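Local coordinates for 5-formyltetrahydrofolate cyclo-ligase family protein (Bacillus anthracis, PDB 2JCB), which probably catalyses the ATP-dependent conversion of 5-formyltetrahydrofolate to 5,10-methenyltetrahydrofolate, and is captured here with ADP and magnesium, at residues 53-58 against 127-132; 83-88 against 114-119; 91-96 against 149-154. All coordinates share one frame; numbering follows the deposited sequence.

Interaction 1 (53-58 against 127-132)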
# COMPACT_ATOMS: atom_id res chain seq x y z
N LYS A 53 -11.38 -13.16 -0.09
CA LYS A 53 -11.45 -13.82 1.16
C LYS A 53 -10.17 -13.65 1.98
O LYS A 53 -10.21 -13.79 3.18
CB LYS A 53 -11.83 -15.28 0.97
CG LYS A 53 -13.29 -15.51 0.48
CD LYS A 53 -14.28 -14.52 1.12
CE LYS A 53 -15.78 -14.85 0.80
NZ LYS A 53 -16.49 -13.55 0.51
N THR A 54 -9.06 -13.32 1.31
CA THR A 54 -7.78 -12.98 1.96
C THR A 54 -7.28 -11.70 1.36
O THR A 54 -7.12 -11.61 0.15
CB THR A 54 -6.71 -14.08 1.75
OG1 THR A 54 -7.19 -15.33 2.26
CG2 THR A 54 -5.41 -13.78 2.50
N ILE A 55 -6.95 -10.74 2.23
CA ILE A 55 -6.49 -9.47 1.81
C ILE A 55 -5.11 -9.23 2.45
O ILE A 55 -4.96 -9.46 3.65
CB ILE A 55 -7.48 -8.36 2.20
CG1 ILE A 55 -8.82 -8.58 1.46
CG2 ILE A 55 -6.83 -7.06 1.82
CD1 ILE A 55 -9.93 -7.78 1.92
N GLY A 56 -4.20 -8.71 1.63
CA GLY A 56 -2.82 -8.30 2.02
C GLY A 56 -2.85 -6.77 2.16
O GLY A 56 -3.38 -6.05 1.27
N ILE A 57 -2.29 -6.26 3.26
CA ILE A 57 -2.33 -4.80 3.51
C ILE A 57 -1.13 -4.43 4.38
O ILE A 57 -0.50 -5.29 4.97
CB ILE A 57 -3.64 -4.41 4.23
CG1 ILE A 57 -3.87 -2.89 4.29
CG2 ILE A 57 -3.84 -5.19 5.63
CD1 ILE A 57 -5.33 -2.56 4.58
N THR A 58 -0.83 -3.14 4.40
CA THR A 58 0.27 -2.60 5.27
C THR A 58 -0.37 -1.87 6.46
O THR A 58 -1.57 -1.54 6.45
CB THR A 58 1.25 -1.68 4.53
OG1 THR A 58 0.56 -0.52 4.06
CG2 THR A 58 1.93 -2.48 3.43
N ILE A 127 -3.58 -15.13 -1.67
CA ILE A 127 -3.96 -13.79 -1.30
C ILE A 127 -4.79 -13.22 -2.47
O ILE A 127 -4.29 -13.15 -3.58
CB ILE A 127 -2.72 -12.89 -0.99
CG1 ILE A 127 -1.85 -13.49 0.15
CG2 ILE A 127 -3.15 -11.42 -0.75
CD1 ILE A 127 -0.47 -12.83 0.36
N ASP A 128 -6.04 -12.88 -2.22
CA ASP A 128 -6.98 -12.48 -3.29
C ASP A 128 -6.77 -11.05 -3.77
O ASP A 128 -6.82 -10.76 -5.00
CB ASP A 128 -8.42 -12.74 -2.86
CG ASP A 128 -8.67 -14.17 -2.52
OD1 ASP A 128 -8.26 -15.08 -3.31
OD2 ASP A 128 -9.28 -14.42 -1.46
N LEU A 129 -6.46 -10.18 -2.81
CA LEU A 129 -6.28 -8.77 -3.07
C LEU A 129 -5.10 -8.24 -2.27
O LEU A 129 -5.01 -8.49 -1.06
CB LEU A 129 -7.57 -8.06 -2.63
CG LEU A 129 -7.58 -6.53 -2.72
CD1 LEU A 129 -7.46 -6.09 -4.22
CD2 LEU A 129 -8.84 -5.94 -2.00
N GLN A 130 -4.24 -7.49 -2.94
CA GLN A 130 -3.16 -6.75 -2.26
C GLN A 130 -3.45 -5.28 -2.34
O GLN A 130 -3.58 -4.76 -3.43
CB GLN A 130 -1.83 -7.04 -2.93
CG GLN A 130 -1.31 -8.45 -2.50
CD GLN A 130 -0.63 -8.43 -1.08
OE1 GLN A 130 -0.74 -7.48 -0.34
NE2 GLN A 130 0.08 -9.52 -0.75
N ILE A 131 -3.55 -4.67 -1.16
CA ILE A 131 -3.75 -3.23 -1.04
C ILE A 131 -2.30 -2.69 -0.97
O ILE A 131 -1.64 -2.85 0.09
CB ILE A 131 -4.65 -2.91 0.15
CG1 ILE A 131 -6.06 -3.50 -0.17
CG2 ILE A 131 -4.68 -1.41 0.35
CD1 ILE A 131 -7.07 -3.39 0.98
N VAL A 132 -1.82 -1.98 -2.00
CA VAL A 132 -0.39 -1.72 -2.15
C VAL A 132 -0.14 -0.30 -1.66
O VAL A 132 -0.83 0.58 -2.07
CB VAL A 132 0.02 -1.93 -3.63
CG1 VAL A 132 1.47 -1.38 -3.90
CG2 VAL A 132 -0.17 -3.42 -4.04
O HOH W 1 -8.39 -16.74 0.18
O HOH W 2 -1.41 -1.05 2.33

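Interaction 2 (83-88 against 114-119)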
# COMPACT_ATOMS: atom_id res chain seq x y z
N VAL A 83 -0.25 -9.23 6.62
CA VAL A 83 0.58 -8.01 6.62
C VAL A 83 2.06 -8.41 6.45
O VAL A 83 2.44 -9.53 6.84
CB VAL A 83 0.38 -7.28 7.97
CG1 VAL A 83 -1.05 -6.72 8.06
CG2 VAL A 83 0.57 -8.27 9.17
N PRO A 84 2.87 -7.53 5.83
CA PRO A 84 4.22 -7.98 5.49
C PRO A 84 5.26 -7.83 6.60
O PRO A 84 5.26 -6.86 7.34
CB PRO A 84 4.61 -7.08 4.31
CG PRO A 84 3.85 -5.82 4.55
CD PRO A 84 2.60 -6.16 5.32
N LYS A 85 6.17 -8.80 6.64
CA LYS A 85 7.44 -8.67 7.33
C LYS A 85 8.52 -8.55 6.25
O LYS A 85 8.72 -9.46 5.44
CB LYS A 85 7.70 -9.86 8.27
CG LYS A 85 9.05 -9.73 9.01
CD LYS A 85 9.16 -10.64 10.22
CE LYS A 85 10.53 -10.46 10.95
NZ LYS A 85 10.76 -9.09 11.59
N CYS A 86 9.26 -7.45 6.28
CA CYS A 86 10.29 -7.20 5.28
C CYS A 86 11.62 -7.78 5.70
O CYS A 86 12.03 -7.68 6.86
CB CYS A 86 10.43 -5.71 5.00
SG CYS A 86 8.95 -4.96 4.34
N ASN A 87 12.27 -8.43 4.75
CA ASN A 87 13.64 -8.83 4.95
C ASN A 87 14.52 -7.83 4.19
O ASN A 87 14.53 -7.78 2.96
CB ASN A 87 13.84 -10.29 4.51
CG ASN A 87 15.28 -10.78 4.70
OD1 ASN A 87 16.22 -9.99 4.73
ND2 ASN A 87 15.44 -12.09 4.80
N LYS A 88 15.24 -7.01 4.94
CA LYS A 88 16.03 -5.93 4.36
C LYS A 88 17.21 -6.44 3.53
O LYS A 88 17.63 -5.78 2.58
CB LYS A 88 16.47 -4.96 5.45
CG LYS A 88 15.27 -4.42 6.26
CD LYS A 88 15.61 -3.16 7.06
CE LYS A 88 15.71 -1.93 6.16
NZ LYS A 88 17.05 -1.86 5.47
N PRO A 114 4.43 -8.35 11.73
CA PRO A 114 3.92 -9.57 12.37
C PRO A 114 5.08 -10.29 13.06
O PRO A 114 6.18 -10.34 12.50
CB PRO A 114 3.43 -10.42 11.18
CG PRO A 114 4.11 -9.86 9.97
CD PRO A 114 4.34 -8.42 10.25
N ILE A 115 4.83 -10.84 14.24
CA ILE A 115 5.85 -11.56 14.99
C ILE A 115 5.95 -12.95 14.37
O ILE A 115 4.98 -13.72 14.40
CB ILE A 115 5.46 -11.67 16.50
CG1 ILE A 115 5.23 -10.27 17.11
CG2 ILE A 115 6.49 -12.50 17.25
CD1 ILE A 115 4.46 -10.27 18.43
N PRO A 116 7.11 -13.27 13.73
CA PRO A 116 7.24 -14.58 13.08
C PRO A 116 6.75 -15.74 13.94
O PRO A 116 6.03 -16.60 13.45
CB PRO A 116 8.74 -14.70 12.83
CG PRO A 116 9.19 -13.33 12.62
CD PRO A 116 8.33 -12.47 13.55
N ALA A 117 7.12 -15.76 15.23
CA ALA A 117 6.78 -16.89 16.11
C ALA A 117 5.26 -17.04 16.35
O ALA A 117 4.80 -18.14 16.68
CB ALA A 117 7.53 -16.77 17.43
N LEU A 118 4.51 -15.96 16.12
CA LEU A 118 3.08 -15.93 16.42
C LEU A 118 2.20 -15.81 15.19
O LEU A 118 1.00 -15.64 15.31
CB LEU A 118 2.75 -14.80 17.39
CG LEU A 118 3.46 -14.87 18.76
CD1 LEU A 118 3.02 -13.68 19.61
CD2 LEU A 118 3.22 -16.19 19.47
N THR A 119 2.78 -15.88 14.00
CA THR A 119 2.00 -15.65 12.79
C THR A 119 2.41 -16.64 11.70
O THR A 119 3.54 -17.17 11.73
CB THR A 119 2.20 -14.20 12.28
OG1 THR A 119 3.59 -13.93 12.07
CG2 THR A 119 1.61 -13.18 13.28
O HOH W 3 8.34 -8.85 13.25

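Interaction 3 (91-96 against 149-154). With MG (magnesium ion), chain E; ADP (adenosine-5'-diphosphate), chain C; PO4 (phosphate ion), chain D.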
# COMPACT_ATOMS: atom_id res chain seq x y z
N ARG A 91 15.44 -8.04 0.41
CA ARG A 91 14.36 -7.18 -0.10
C ARG A 91 13.10 -7.96 -0.46
O ARG A 91 12.38 -7.63 -1.41
CB ARG A 91 14.86 -6.29 -1.25
CG ARG A 91 15.00 -4.84 -0.84
CD ARG A 91 16.42 -4.58 -0.39
NE ARG A 91 16.63 -3.18 -0.01
CZ ARG A 91 16.67 -2.16 -0.86
NH1 ARG A 91 16.49 -2.32 -2.17
NH2 ARG A 91 16.90 -0.94 -0.39
N THR A 92 12.83 -9.01 0.30
CA THR A 92 11.63 -9.81 0.09
C THR A 92 10.65 -9.50 1.21
O THR A 92 11.05 -8.93 2.22
CB THR A 92 11.98 -11.31 0.04
OG1 THR A 92 12.62 -11.68 1.26
CG2 THR A 92 12.94 -11.60 -1.12
N MET A 93 9.37 -9.83 1.01
CA MET A 93 8.31 -9.69 2.01
C MET A 93 7.64 -11.02 2.30
O MET A 93 7.35 -11.80 1.40
CB MET A 93 7.26 -8.69 1.53
CG MET A 93 7.76 -7.27 1.43
SD MET A 93 6.45 -6.08 1.12
CE MET A 93 5.95 -6.45 -0.59
N SER A 94 7.38 -11.26 3.57
CA SER A 94 6.67 -12.44 4.00
C SER A 94 5.32 -11.93 4.48
O SER A 94 5.23 -11.34 5.57
CB SER A 94 7.39 -13.12 5.15
OG SER A 94 6.67 -14.23 5.66
N PHE A 95 4.27 -12.17 3.70
CA PHE A 95 2.96 -11.78 4.22
C PHE A 95 2.48 -12.81 5.24
O PHE A 95 2.48 -14.00 4.97
CB PHE A 95 1.98 -11.59 3.09
CG PHE A 95 2.22 -10.32 2.37
CD1 PHE A 95 1.50 -9.20 2.75
CD2 PHE A 95 3.15 -10.24 1.35
CE1 PHE A 95 1.72 -7.93 2.11
CE2 PHE A 95 3.41 -9.00 0.69
CZ PHE A 95 2.70 -7.84 1.08
N ARG A 96 2.11 -12.33 6.42
CA ARG A 96 1.74 -13.25 7.49
C ARG A 96 0.42 -12.89 8.09
O ARG A 96 0.12 -11.73 8.28
CB ARG A 96 2.83 -13.29 8.60
CG ARG A 96 4.29 -13.36 8.06
CD ARG A 96 5.24 -13.41 9.25
NE ARG A 96 5.25 -14.74 9.84
CZ ARG A 96 6.04 -15.72 9.42
NH1 ARG A 96 6.87 -15.53 8.40
NH2 ARG A 96 5.98 -16.88 10.03
N GLY A 149 11.94 -0.61 -2.95
CA GLY A 149 11.63 -1.45 -4.09
C GLY A 149 11.03 -2.77 -3.67
O GLY A 149 11.11 -3.74 -4.40
N TYR A 150 10.46 -2.83 -2.48
CA TYR A 150 9.83 -4.07 -2.02
C TYR A 150 8.65 -4.56 -2.88
O TYR A 150 8.58 -5.74 -3.26
CB TYR A 150 9.32 -3.95 -0.57
CG TYR A 150 10.42 -4.05 0.46
CD1 TYR A 150 10.91 -5.30 0.87
CD2 TYR A 150 10.92 -2.89 1.05
CE1 TYR A 150 11.86 -5.40 1.85
CE2 TYR A 150 11.92 -2.98 2.02
CZ TYR A 150 12.37 -4.24 2.43
OH TYR A 150 13.34 -4.33 3.38
N TYR A 151 7.72 -3.66 -3.17
CA TYR A 151 6.57 -4.06 -3.98
C TYR A 151 6.93 -4.31 -5.42
O TYR A 151 6.38 -5.23 -6.03
CB TYR A 151 5.37 -3.12 -3.82
CG TYR A 151 4.62 -3.41 -2.52
CD1 TYR A 151 5.08 -2.91 -1.29
CD2 TYR A 151 3.52 -4.29 -2.50
CE1 TYR A 151 4.40 -3.24 -0.08
CE2 TYR A 151 2.82 -4.61 -1.31
CZ TYR A 151 3.29 -4.08 -0.11
OH TYR A 151 2.66 -4.36 1.04
N ASP A 152 7.90 -3.55 -5.96
CA ASP A 152 8.36 -3.79 -7.31
C ASP A 152 8.82 -5.26 -7.45
O ASP A 152 8.51 -5.89 -8.44
CB ASP A 152 9.48 -2.82 -7.67
CG ASP A 152 8.96 -1.45 -8.07
OD1 ASP A 152 7.75 -1.31 -8.41
OD2 ASP A 152 9.73 -0.48 -8.05
N ARG A 153 9.52 -5.79 -6.42
CA ARG A 153 10.05 -7.14 -6.46
C ARG A 153 8.92 -8.14 -6.24
O ARG A 153 8.83 -9.16 -6.92
CB ARG A 153 11.14 -7.31 -5.40
CG ARG A 153 12.39 -6.53 -5.70
CD ARG A 153 13.38 -6.76 -4.58
NE ARG A 153 14.73 -6.27 -4.82
CZ ARG A 153 15.08 -5.00 -4.71
NH1 ARG A 153 16.35 -4.65 -4.88
NH2 ARG A 153 14.15 -4.08 -4.42
N TYR A 154 8.09 -7.86 -5.25
CA TYR A 154 7.00 -8.75 -4.86
C TYR A 154 5.97 -8.91 -5.99
O TYR A 154 5.53 -10.02 -6.27
CB TYR A 154 6.29 -8.21 -3.63
CG TYR A 154 5.15 -9.07 -3.19
CD1 TYR A 154 5.38 -10.22 -2.44
CD2 TYR A 154 3.83 -8.74 -3.52
CE1 TYR A 154 4.37 -11.02 -2.03
CE2 TYR A 154 2.77 -9.57 -3.11
CZ TYR A 154 3.06 -10.70 -2.37
OH TYR A 154 2.06 -11.52 -1.91
MG MG E . 9.77 1.44 -8.05
PB ADP C . 10.26 2.44 -5.03
O1B ADP C . 10.12 1.96 -3.59
O2B ADP C . 9.77 3.83 -5.19
O3B ADP C . 9.66 1.36 -5.92
PA ADP C . 12.67 2.18 -6.65
O1A ADP C . 11.78 1.96 -7.85
O2A ADP C . 13.72 3.16 -6.81
O3A ADP C . 11.83 2.49 -5.30
O5' ADP C . 13.44 0.78 -6.37
C5' ADP C . 14.48 0.84 -5.37
C4' ADP C . 15.60 -0.13 -5.69
O4' ADP C . 15.02 -1.41 -5.85
C3' ADP C . 16.26 0.26 -7.01
O3' ADP C . 17.64 0.43 -6.74
C2' ADP C . 15.98 -0.90 -7.94
O2' ADP C . 17.14 -1.31 -8.60
C1' ADP C . 15.55 -2.03 -7.02
N9 ADP C . 14.56 -2.96 -7.64
C8 ADP C . 13.25 -2.72 -7.82
N7 ADP C . 12.65 -3.80 -8.37
C5 ADP C . 13.56 -4.76 -8.55
C6 ADP C . 13.55 -6.16 -9.06
N6 ADP C . 12.41 -6.73 -9.52
N1 ADP C . 14.69 -6.85 -9.01
C2 ADP C . 15.83 -6.30 -8.56
N3 ADP C . 15.91 -5.05 -8.07
C4 ADP C . 14.82 -4.23 -8.02
P PO4 D . 8.15 -0.11 -1.44
O1 PO4 D . 7.64 -0.96 -2.42
O2 PO4 D . 8.41 1.31 -1.87
O3 PO4 D . 7.15 -0.01 -0.25
O4 PO4 D . 9.51 -0.55 -0.93
O HOH W 4 9.67 -7.85 -1.95
O HOH W 5 7.67 1.38 -8.33
O HOH W 6 9.50 3.70 -8.00

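Interaction 1 (53-58 against 127-132)
Asp128 turns its CG back beside its own backbone N (chi1 -59°), and this brings OD2 to the amides of Lys53 and Thr54. Gln130 folds at chi2 (-80°), which carries its amide oxygen across to Gly56. Asp128 OD2 accepts from Lys53 N at 2.8 Å and from Thr54 N at 3.0 Å. Both donors come on the anti side of the carboxylate, one from each face of its plane. A water donates a third bond to OD2 and also bonds Thr54 OG1, a hydroxyl further held by Arg80. Asp128 N returns a bond to Thr54 O, so the aspartate grips this end of the strand through both its side chain and its backbone.

Beyond this grip the chains run parallel. Gly56 N bonds Leu129 O at 2.8 Å, and Ile131 N bonds Gly56 O at 2.8 Å. Both bonds are almost straight, with an N-H...O angle of 174° in each. This is the pairing of strands 54-56 and 129-131 in the middle of the Rossmann-like sheet, where the other neighbours are strands 80-87 and 161-165.

Ile55 and Leu129 lie on one face of the sheet. Ile131 CD1 adds to that packing, touching Ile55 CG2 at 3.8 Å and Ile57 CD1 at 4.1 Å. The side chains of Ile57 and Ile131 run side by side and point the same way. On the other face Gln130 OE1 rests 3.3 Å from Gly56 CA. The glycine has no side chain to take up that place. The CG2 methyl of Ile127 also packs against the glycine, near Gly56 N. Past Gly56 the direct bonding stops, and a water bridges on, donating to Ile131 O and accepting from Thr58 N, which lies 3.0 Å from the water oxygen.

Interaction 2 (83-88 against 114-119)
Val83 meets the ring of Pro114 first. Its CG2 methyl lies 3.9 Å from Pro114 CD, and the two side chains slide past each other in opposite directions. The carbonyl oxygen of Val83 faces the same ring, 3.6 Å from Pro114 CG. Pro84 has its CB pointing away and contributes its backbone, with Pro84 O 3.4 Å from Pro114 CD. Lys85 does most of the reaching. Its chain leaves the strand fully extended, CG opposite the backbone N (chi1 -180°), and bends only at the last torsion. The aliphatic part passes Pro114, with Lys85 CB 4.0 Å from Pro114 CG. Further out it crosses the Pro116 ring at about a right angle, where Lys85 CE is 3.6 Å from Pro116 CG. The ammonium end is tied by water: Lys85 NZ donates to a water 2.9 Å away, which in turn donates to Pro114 O. Lys85 NZ also has a long, weak ion pair with Glu113, whose other carboxylate oxygen accepts from Cys86 N. The contact is proline and methylene packing that lays the end of the hairpin 104-114, and the 3-10 turn after it, against strand 80-87 of the Rossmann-like sheet.

Interaction 3 (91-96 against 149-154)
Arg91 and Tyr150 bring the two backbones closest, with their CA atoms 5.8 Å apart. Strand 92-96 and helix 150-154 cross at -77°, their axes 8.1 Å apart at the nearest point. A water donates to both Arg91 O and Tyr150 O. Arg91 and Thr92 form a G1 beta bulge opposite Asn87.

Met93 bends at chi3 (-70°), and its CE methyl settles over the centre of the Tyr151 ring, 3.4 Å from the centroid, in a CH-pi contact. The same methyl touches Tyr154 CB at 3.5 Å. Phe95 CE2 sits over one face of Tyr154, with the ring planes at 51°, and Phe95 CZ approaches Tyr151 OH.

The helix start belongs to the nucleotide site. Gly149 is its N-cap and donates from N to ADP O1B. Tyr151 N bonds a phosphate ion, O1, at 2.8 Å. Tyr150 N bonds O4 of the same ion. Asp152 OD2 binds magnesium at 1.9 Å, with Asp181 completing the protein ligands. Arg153 lays one guanidinium face on the adenine, its CZ 3.4 Å from ADP C4. Arg91 CB covers the opposite face, 3.6 Å from Arg153 NE.

All three interactions draw on one Rossmann-like sheet. Interaction 1 pairs two of its central strands, interaction 2 packs a turn on strand 80-87, and interaction 3 sets helix 150-154 across strand 92-98. Interactions 2 and 3 have centres about 11 Å apart and lie on neighbouring strands of the sheet, 80-87 and 92-98, where Arg96 N probably donates to Val83 O, 2.8 Å away. Interactions 1 and 3 meet where Gln130 NE2 lies 3.0 Å from Tyr154 OH. Ile57 O lies 3.2 Å from Pro84 CD, joining interactions 1 and 2. Only interaction 3 includes residues of the ADP and magnesium site. The side chains of Thr58 and Pro84 are about 12 and 13 Å from ADP.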